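Local coordinates for translation initiation factor eIF2 assembly protein (Schizosaccharomyces pombe, PDB 4ZGP) that acts as an ATP-dependent chaperone of the ATP-grasp fold, binding the gamma subunit of eIF2 so that it can assemble with the alpha and beta subunits, at residues H31-S36 against K115-T120. Numbering follows the deposited sequence.
Sequences HCQFSS and KLNWST. With ADP (adenosine-5'-diphosphate), chain C.
Gln33 and Asn117 bring the two backbones together, their CA atoms 4.8 Å apart, and just beyond them Phe34 N donates a 2.8 Å hydrogen bond to Asn117 O. Gln33 is the N-cap residue of helix 34-40, so the Asn117 carbonyl accepts from the first N-H of that helix. Next to this bond the two side-chain amides lie side by side and nearly coplanar (2° between planes): Asn117 ND2 donates a somewhat bent hydrogen bond (N-H...O 144°) to a lone pair of Gln33 OE1, 3.1 Å away. Further bonds fix both amides, Gln33 NE2 to Leu30 O, Asn117 OD1 to Glu179 N and Asn117 ND2 to Ser177 O. The indole of Trp118 lies alongside Gln33, with Gln33 CG 3.7 Å from Trp118 CZ2, while Asn117 CB rests on one ring face near the rim; Trp118 NE1 is held by Val29 O. Phe34 and Lys115 meet at about a right angle, Phe34 CD1 4.0 Å from Lys115 CD. A bend at chi3 (-77°) brings the Lys115 ammonium back to Trp118 O, to which NZ donates a 3.1 Å hydrogen bond from above the carbonyl plane; the same NZ forms a salt bridge with Asp258, a probable magnesium ligand. Lys115, Trp118 and Thr120 all belong to the ATP-binding site, and Thr120 OG1 comes within 2.8 Å of ADP O2A, placing this loop at the nucleotide phosphates. The segment 115-120 leaves strand 112-115 at the edge of the three-stranded sheet; Phe34 packs on strands 48-51 and 180-184 of that sheet, and Leu116 packs on helix 149-157.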
loop_
_atom_site.group_PDB
_atom_site.type_symbol
_atom_site.label_atom_id
_atom_site.label_comp_id
_atom_site.label_asym_id
_atom_site.label_seq_id
_atom_site.Cartn_x
_atom_site.Cartn_y
_atom_site.Cartn_z
ATOM N N HIS A 31 -10.902 -6.886 1.016
ATOM C CA HIS A 31 -9.915 -7.604 1.813
ATOM C C HIS A 31 -8.565 -6.886 1.875
ATOM O O HIS A 31 -7.760 -7.154 2.773
ATOM C CB HIS A 31 -9.705 -9.024 1.262
ATOM C CG HIS A 31 -10.916 -9.892 1.400
ATOM N ND1 HIS A 31 -11.118 -11.022 0.637
ATOM C CD2 HIS A 31 -12.011 -9.769 2.186
ATOM C CE1 HIS A 31 -12.272 -11.577 0.972
ATOM N NE2 HIS A 31 -12.834 -10.833 1.908
ATOM N N CYS A 32 -8.324 -6.001 0.912
ATOM C CA CYS A 32 -7.053 -5.289 0.824
ATOM C C CYS A 32 -7.073 -3.931 1.511
ATOM O O CYS A 32 -6.056 -3.226 1.487
ATOM C CB CYS A 32 -6.643 -5.100 -0.647
ATOM S SG CYS A 32 -6.018 -6.656 -1.320
ATOM N N GLN A 33 -8.204 -3.548 2.095
ATOM C CA GLN A 33 -8.218 -2.305 2.872
ATOM C C GLN A 33 -7.215 -2.398 4.001
ATOM O O GLN A 33 -7.072 -3.455 4.621
ATOM C CB GLN A 33 -9.598 -2.028 3.472
ATOM C CG GLN A 33 -10.760 -1.852 2.525
ATOM C CD GLN A 33 -12.077 -1.824 3.311
ATOM O OE1 GLN A 33 -12.577 -0.763 3.650
ATOM N NE2 GLN A 33 -12.604 -3.001 3.633
ATOM N N PHE A 34 -6.535 -1.290 4.305
ATOM C CA PHE A 34 -5.529 -1.296 5.366
ATOM C C PHE A 34 -6.080 -1.853 6.687
ATOM O O PHE A 34 -5.459 -2.698 7.324
ATOM C CB PHE A 34 -4.988 0.130 5.602
ATOM C CG PHE A 34 -3.775 0.164 6.459
ATOM C CD1 PHE A 34 -2.507 0.074 5.891
ATOM C CD2 PHE A 34 -3.889 0.300 7.833
ATOM C CE1 PHE A 34 -1.378 0.099 6.682
ATOM C CE2 PHE A 34 -2.760 0.318 8.631
ATOM C CZ PHE A 34 -1.511 0.218 8.066
ATOM N N SER A 35 -7.249 -1.377 7.085
ATOM C CA SER A 35 -7.832 -1.846 8.338
ATOM C C SER A 35 -8.076 -3.361 8.316
ATOM O O SER A 35 -8.007 -4.010 9.345
ATOM C CB SER A 35 -9.141 -1.122 8.640
ATOM O OG SER A 35 -10.072 -1.249 7.583
ATOM N N SER A 36 -8.341 -3.924 7.143
ATOM C CA SER A 36 -8.621 -5.353 7.089
ATOM C C SER A 36 -7.364 -6.191 7.297
ATOM O O SER A 36 -7.424 -7.245 7.903
ATOM C CB SER A 36 -9.297 -5.732 5.761
ATOM O OG SER A 36 -10.552 -5.085 5.633
ATOM N N LYS A 115 -2.282 7.526 4.421
ATOM C CA LYS A 115 -2.924 6.906 3.241
ATOM C C LYS A 115 -4.409 6.715 3.565
ATOM O O LYS A 115 -4.805 6.861 4.722
ATOM C CB LYS A 115 -2.249 5.571 2.866
ATOM C CG LYS A 115 -2.375 4.482 3.923
ATOM C CD LYS A 115 -1.652 3.169 3.532
ATOM C CE LYS A 115 -2.465 2.386 2.497
ATOM N NZ LYS A 115 -1.775 1.135 2.016
ATOM N N LEU A 116 -5.246 6.443 2.565
ATOM C CA LEU A 116 -6.610 6.024 2.870
ATOM C C LEU A 116 -6.637 4.500 2.794
ATOM O O LEU A 116 -5.628 3.856 3.086
ATOM C CB LEU A 116 -7.643 6.674 1.950
ATOM C CG LEU A 116 -7.665 8.212 1.938
ATOM C CD1 LEU A 116 -8.874 8.726 1.184
ATOM C CD2 LEU A 116 -7.609 8.818 3.352
ATOM N N ASN A 117 -7.783 3.920 2.446
ATOM C CA ASN A 117 -7.928 2.487 2.624
ATOM C C ASN A 117 -6.936 1.692 1.799
ATOM O O ASN A 117 -6.497 0.632 2.238
ATOM C CB ASN A 117 -9.348 2.013 2.278
ATOM C CG ASN A 117 -10.449 2.789 3.024
ATOM O OD1 ASN A 117 -10.450 4.026 3.055
ATOM N ND2 ASN A 117 -11.400 2.057 3.607
ATOM N N TRP A 118 -6.590 2.173 0.608
ATOM C CA TRP A 118 -5.713 1.357 -0.248
ATOM C C TRP A 118 -4.422 2.035 -0.684
ATOM O O TRP A 118 -3.375 1.391 -0.679
ATOM C CB TRP A 118 -6.433 0.884 -1.516
ATOM C CG TRP A 118 -7.679 0.105 -1.245
ATOM C CD1 TRP A 118 -7.784 -1.246 -1.014
ATOM C CD2 TRP A 118 -8.997 0.634 -1.159
ATOM N NE1 TRP A 118 -9.104 -1.581 -0.784
ATOM C CE2 TRP A 118 -9.870 -0.446 -0.888
ATOM C CE3 TRP A 118 -9.534 1.923 -1.305
ATOM C CZ2 TRP A 118 -11.240 -0.274 -0.739
ATOM C CZ3 TRP A 118 -10.894 2.090 -1.165
ATOM C CH2 TRP A 118 -11.736 0.994 -0.883
ATOM N N SER A 119 -4.492 3.310 -1.066
ATOM C CA SER A 119 -3.392 3.930 -1.803
ATOM C C SER A 119 -2.608 4.986 -1.012
ATOM O O SER A 119 -3.182 5.899 -0.429
ATOM C CB SER A 119 -3.929 4.563 -3.090
ATOM O OG SER A 119 -4.719 3.640 -3.818
ATOM N N THR A 120 -1.298 4.820 -1.001
ATOM C CA THR A 120 -0.362 5.799 -0.436
ATOM C C THR A 120 -0.116 6.876 -1.492
ATOM O O THR A 120 0.082 6.545 -2.658
ATOM C CB THR A 120 0.957 5.095 -0.004
ATOM O OG1 THR A 120 0.646 4.033 0.917
ATOM C CG2 THR A 120 1.941 6.051 0.651
HETATM P PB ADP C . 1.590 1.437 -2.397
HETATM O O1B ADP C . 1.446 -0.048 -2.102
HETATM O O2B ADP C . 0.274 2.138 -2.680
HETATM O O3B ADP C . 2.741 1.694 -3.347
HETATM P PA ADP C . 3.045 1.623 0.102
HETATM O O1A ADP C . 3.506 0.247 -0.310
HETATM O O2A ADP C . 2.430 1.906 1.462
HETATM O O3A ADP C . 1.998 2.168 -1.002
HETATM O "O5'" ADP C . 4.314 2.593 -0.060
HETATM C "C5'" ADP C . 4.469 3.482 -1.166
HETATM C "C4'" ADP C . 5.895 3.994 -1.054
HETATM O "O4'" ADP C . 5.972 4.945 0.011
HETATM C "C3'" ADP C . 6.840 2.861 -0.688
HETATM O "O3'" ADP C . 7.541 2.382 -1.841
HETATM C "C2'" ADP C . 7.791 3.450 0.333
HETATM O "O2'" ADP C . 9.035 3.814 -0.271
HETATM C "C1'" ADP C . 7.108 4.701 0.846
HETATM N N9 ADP C . 6.641 4.420 2.226
HETATM C C8 ADP C . 5.547 3.694 2.546
HETATM N N7 ADP C . 5.394 3.619 3.896
HETATM C C5 ADP C . 6.410 4.311 4.461
HETATM C C6 ADP C . 6.834 4.636 5.843
HETATM N N6 ADP C . 6.105 4.178 6.895
HETATM N N1 ADP C . 7.953 5.390 6.009
HETATM C C2 ADP C . 8.651 5.840 4.943
HETATM N N3 ADP C . 8.323 5.585 3.659
HETATM C C4 ADP C . 7.227 4.838 3.357
#